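Local coordinates for CT296 (Chlamydia trachomatis, PDB 3QH6), which is of unknown function but structurally resembles Fe(II) 2-oxoglutarate-dependent enzymes, at residues C111-C116 against I146-S151. Numbering follows the deposited sequence. Where two conformers were deposited one is given.
Sequences CSVLLC and IILRFS
L115 and I146 pair at one end, C111 and F150 at the other, so that strand 111-116 runs antiparallel to 146-151, the two axes approaching to 4.6 Å at 160°. L115, V113 and C111 form hydrogen-bonded pairs with I146, L148 and F150. At the middle pair L148 N gives to V113 O at 2.8 Å and V113 N gives to L148 O in return; of the two bonds at C111-F150, C111 N to F150 O is weak at 3.3 Å. The non-hydrogen-bonded pairs S112-R149 and L114-I147 lie between them. These are neighbouring inner strands of a five-stranded antiparallel sheet, flanked by 125-128 beyond the first and 91-98 beyond the second, consistent with the family's place in the cupin clan, whose double-stranded beta-helix fold is shared with 2-oxoglutarate-dependent oxygenases.

On the face carrying S112, L114, I147 and R149, the arginine chain bends at chi2 and brings NH1 to S112 OG at 2.9 Å, the hydroxyl lying at the edge of the guanidinium, 9° from its plane. NH2 bonds to L105 O, and the two bonds should hold the group's rotation. In the given conformer of I147, CG1 lies over the centre of one guanidinium face, and CD1 extends across to S112 CB (3.8 Å) and also near L114 CB.

The other face, with C111, V113, L115, I146, L148 and F150, is largely apolar and packs against helix 66-75, where V68 meets I146 and L148, I71 meets L115, and V72 meets F150. With CG anti to its carbonyl carbon (chi1 -67°), F150 slants toward V113, bringing CE2 to 3.8 Å from CG2 while C111 O lies at the ring edge. Farther along, I146 CG2 touches L115 CB at 4.1 Å.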
ATOM      1  N   CYS A 111       8.206  -2.358  -6.596  1.00 21.12           N
ATOM      2  CA  CYS A 111       7.817  -1.433  -5.511  1.00 20.19           C
ATOM      3  C   CYS A 111       6.678  -2.038  -4.715  1.00 21.86           C
ATOM      4  O   CYS A 111       5.748  -2.587  -5.306  1.00 18.62           O
ATOM      5  CB  CYS A 111       7.351  -0.082  -6.086  1.00 23.01           C
ATOM      6  SG  CYS A 111       7.171   1.227  -4.796  1.00 22.20           S
ATOM      7  N   SER A 112       6.731  -1.955  -3.389  1.00 16.66           N
ATOM      8  CA  SER A 112       5.567  -2.354  -2.592  1.00 12.66           C
ATOM      9  C   SER A 112       4.835  -1.139  -1.996  1.00 15.53           C
ATOM     10  O   SER A 112       5.420  -0.061  -1.821  1.00 15.70           O
ATOM     11  CB  SER A 112       5.993  -3.325  -1.480  1.00 18.73           C
ATOM     12  OG  SER A 112       6.576  -4.505  -2.017  1.00 16.48           O
ATOM     13  N   VAL A 113       3.567  -1.319  -1.634  1.00 13.22           N
ATOM     14  CA  VAL A 113       2.888  -0.290  -0.863  1.00 13.54           C
ATOM     15  C   VAL A 113       2.222  -0.952   0.308  1.00 17.44           C
ATOM     16  O   VAL A 113       1.479  -1.916   0.140  1.00 20.64           O
ATOM     17  CB  VAL A 113       1.826   0.453  -1.700  1.00 18.10           C
ATOM     18  CG1 VAL A 113       0.980   1.394  -0.783  1.00 16.93           C
ATOM     19  CG2 VAL A 113       2.497   1.229  -2.806  1.00 19.11           C
ATOM     20  N   LEU A 114       2.500  -0.457   1.503  1.00 14.86           N
ATOM     21  CA  LEU A 114       1.814  -0.951   2.691  1.00 17.74           C
ATOM     22  C   LEU A 114       0.730   0.071   2.957  1.00 22.70           C
ATOM     23  O   LEU A 114       1.021   1.231   3.157  1.00 21.50           O
ATOM     24  CB  LEU A 114       2.802  -1.050   3.876  1.00 19.49           C
ATOM     25  CG  LEU A 114       2.297  -1.513   5.253  1.00 23.63           C
ATOM     26  CD1 LEU A 114       1.232  -0.577   5.823  1.00 28.91           C
ATOM     27  CD2 LEU A 114       1.769  -2.905   5.176  1.00 30.59           C
ATOM     28  N   LEU A 115      -0.523  -0.348   2.932  1.00 22.70           N
ATOM     29  CA  LEU A 115      -1.616   0.581   3.202  1.00 15.75           C
ATOM     30  C   LEU A 115      -2.304   0.185   4.490  1.00 19.29           C
ATOM     31  O   LEU A 115      -2.768  -0.931   4.619  1.00 19.49           O
ATOM     32  CB  LEU A 115      -2.583   0.534   2.032  1.00 18.04           C
ATOM     33  CG  LEU A 115      -3.789   1.462   2.040  1.00 25.00           C
ATOM     34  CD1 LEU A 115      -3.409   2.949   2.047  1.00 28.61           C
ATOM     35  CD2 LEU A 115      -4.563   1.130   0.809  1.00 19.67           C
ATOM     36  N   CYS A 116      -2.347   1.081   5.461  1.00 19.49           N
ATOM     37  CA  CYS A 116      -2.989   0.747   6.734  1.00 18.90           C
ATOM     38  C   CYS A 116      -4.532   0.875   6.582  1.00 21.75           C
ATOM     39  O   CYS A 116      -5.020   1.859   5.999  1.00 23.33           O
ATOM     40  CB  CYS A 116      -2.430   1.623   7.846  1.00 26.57           C
ATOM     41  SG  CYS A 116      -3.184   1.273   9.441  1.00 28.38           S
ATOM     42  N   ILE A 146      -2.673  -3.891   4.438  1.00 22.41           N
ATOM     43  CA  ILE A 146      -2.540  -4.750   3.266  1.00 16.31           C
ATOM     44  C   ILE A 146      -1.269  -4.350   2.525  1.00 18.04           C
ATOM     45  O   ILE A 146      -0.989  -3.165   2.346  1.00 19.96           O
ATOM     46  CB  ILE A 146      -3.808  -4.712   2.350  1.00 17.78           C
ATOM     47  CG1 ILE A 146      -3.693  -5.740   1.210  1.00 15.91           C
ATOM     48  CG2 ILE A 146      -4.109  -3.290   1.772  1.00 21.19           C
ATOM     49  CD1 ILE A 146      -5.001  -5.872   0.445  1.00 21.99           C
ATOM     50  N   ILE A 147      -0.435  -5.341   2.202  1.00 15.76           N
ATOM     51  CA  ILE A 147       0.761  -5.068   1.443  0.50 14.45           C
ATOM     52  C   ILE A 147       0.457  -5.387  -0.007  1.00 21.16           C
ATOM     53  O   ILE A 147      -0.116  -6.426  -0.319  1.00 21.82           O
ATOM     54  CB  ILE A 147       1.991  -5.878   1.953  0.50 22.07           C
ATOM     55  CG1 ILE A 147       3.214  -5.522   1.112  0.50 19.42           C
ATOM     56  CG2 ILE A 147       1.731  -7.387   1.949  0.50 24.11           C
ATOM     57  CD1 ILE A 147       3.924  -4.254   1.616  0.50 14.47           C
ATOM     58  N   LEU A 148       0.819  -4.459  -0.879  1.00 18.92           N
ATOM     59  CA  LEU A 148       0.491  -4.537  -2.296  1.00 17.64           C
ATOM     60  C   LEU A 148       1.805  -4.601  -3.033  1.00 22.12           C
ATOM     61  O   LEU A 148       2.653  -3.754  -2.809  1.00 15.35           O
ATOM     62  CB  LEU A 148      -0.240  -3.251  -2.713  1.00 14.56           C
ATOM     63  CG  LEU A 148      -1.554  -3.002  -1.953  1.00 15.50           C
ATOM     64  CD1 LEU A 148      -2.043  -1.577  -2.207  1.00 18.97           C
ATOM     65  CD2 LEU A 148      -2.589  -4.031  -2.370  1.00 19.61           C
ATOM     66  N   ARG A 149       1.979  -5.587  -3.904  1.00 15.85           N
ATOM     67  CA  ARG A 149       3.226  -5.737  -4.616  1.00 15.50           C
ATOM     68  C   ARG A 149       3.049  -5.310  -6.056  1.00 18.54           C
ATOM     69  O   ARG A 149       2.227  -5.880  -6.768  1.00 17.54           O
ATOM     70  CB  ARG A 149       3.683  -7.211  -4.578  1.00 15.13           C
ATOM     71  CG  ARG A 149       3.665  -7.867  -3.203  1.00 15.00           C
ATOM     72  CD  ARG A 149       4.639  -7.171  -2.235  1.00 15.82           C
ATOM     73  NE  ARG A 149       4.800  -7.991  -1.033  1.00 15.22           N
ATOM     74  CZ  ARG A 149       5.710  -7.793  -0.100  1.00 19.90           C
ATOM     75  NH1 ARG A 149       6.568  -6.793  -0.225  1.00 17.91           N
ATOM     76  NH2 ARG A 149       5.780  -8.620   0.951  1.00 18.28           N
ATOM     77  N   PHE A 150       3.906  -4.412  -6.545  1.00 14.74           N
ATOM     78  CA  PHE A 150       3.728  -3.913  -7.919  1.00 16.34           C
ATOM     79  C   PHE A 150       4.906  -4.293  -8.787  1.00 20.51           C
ATOM     80  O   PHE A 150       6.038  -4.122  -8.374  1.00 17.63           O
ATOM     81  CB  PHE A 150       3.571  -2.376  -7.939  1.00 14.58           C
ATOM     82  CG  PHE A 150       2.309  -1.892  -7.295  1.00 16.48           C
ATOM     83  CD1 PHE A 150       1.135  -1.770  -8.029  1.00 18.81           C
ATOM     84  CD2 PHE A 150       2.268  -1.608  -5.940  1.00 19.38           C
ATOM     85  CE1 PHE A 150      -0.069  -1.338  -7.406  1.00 18.59           C
ATOM     86  CE2 PHE A 150       1.082  -1.177  -5.342  1.00 22.00           C
ATOM     87  CZ  PHE A 150      -0.071  -1.053  -6.071  1.00 19.60           C
ATOM     88  N   SER A 151       4.644  -4.772 -10.004  1.00 16.87           N
ATOM     89  CA  SER A 151       5.744  -5.270 -10.854  1.00 21.44           C
ATOM     90  C   SER A 151       5.642  -4.674 -12.265  1.00 24.83           C
ATOM     91  O   SER A 151       4.536  -4.481 -12.805  1.00 27.61           O
ATOM     92  CB  SER A 151       5.722  -6.811 -10.923  1.00 29.79           C
ATOM     93  OG  SER A 151       6.774  -7.314 -11.746  1.00 26.05           O
TER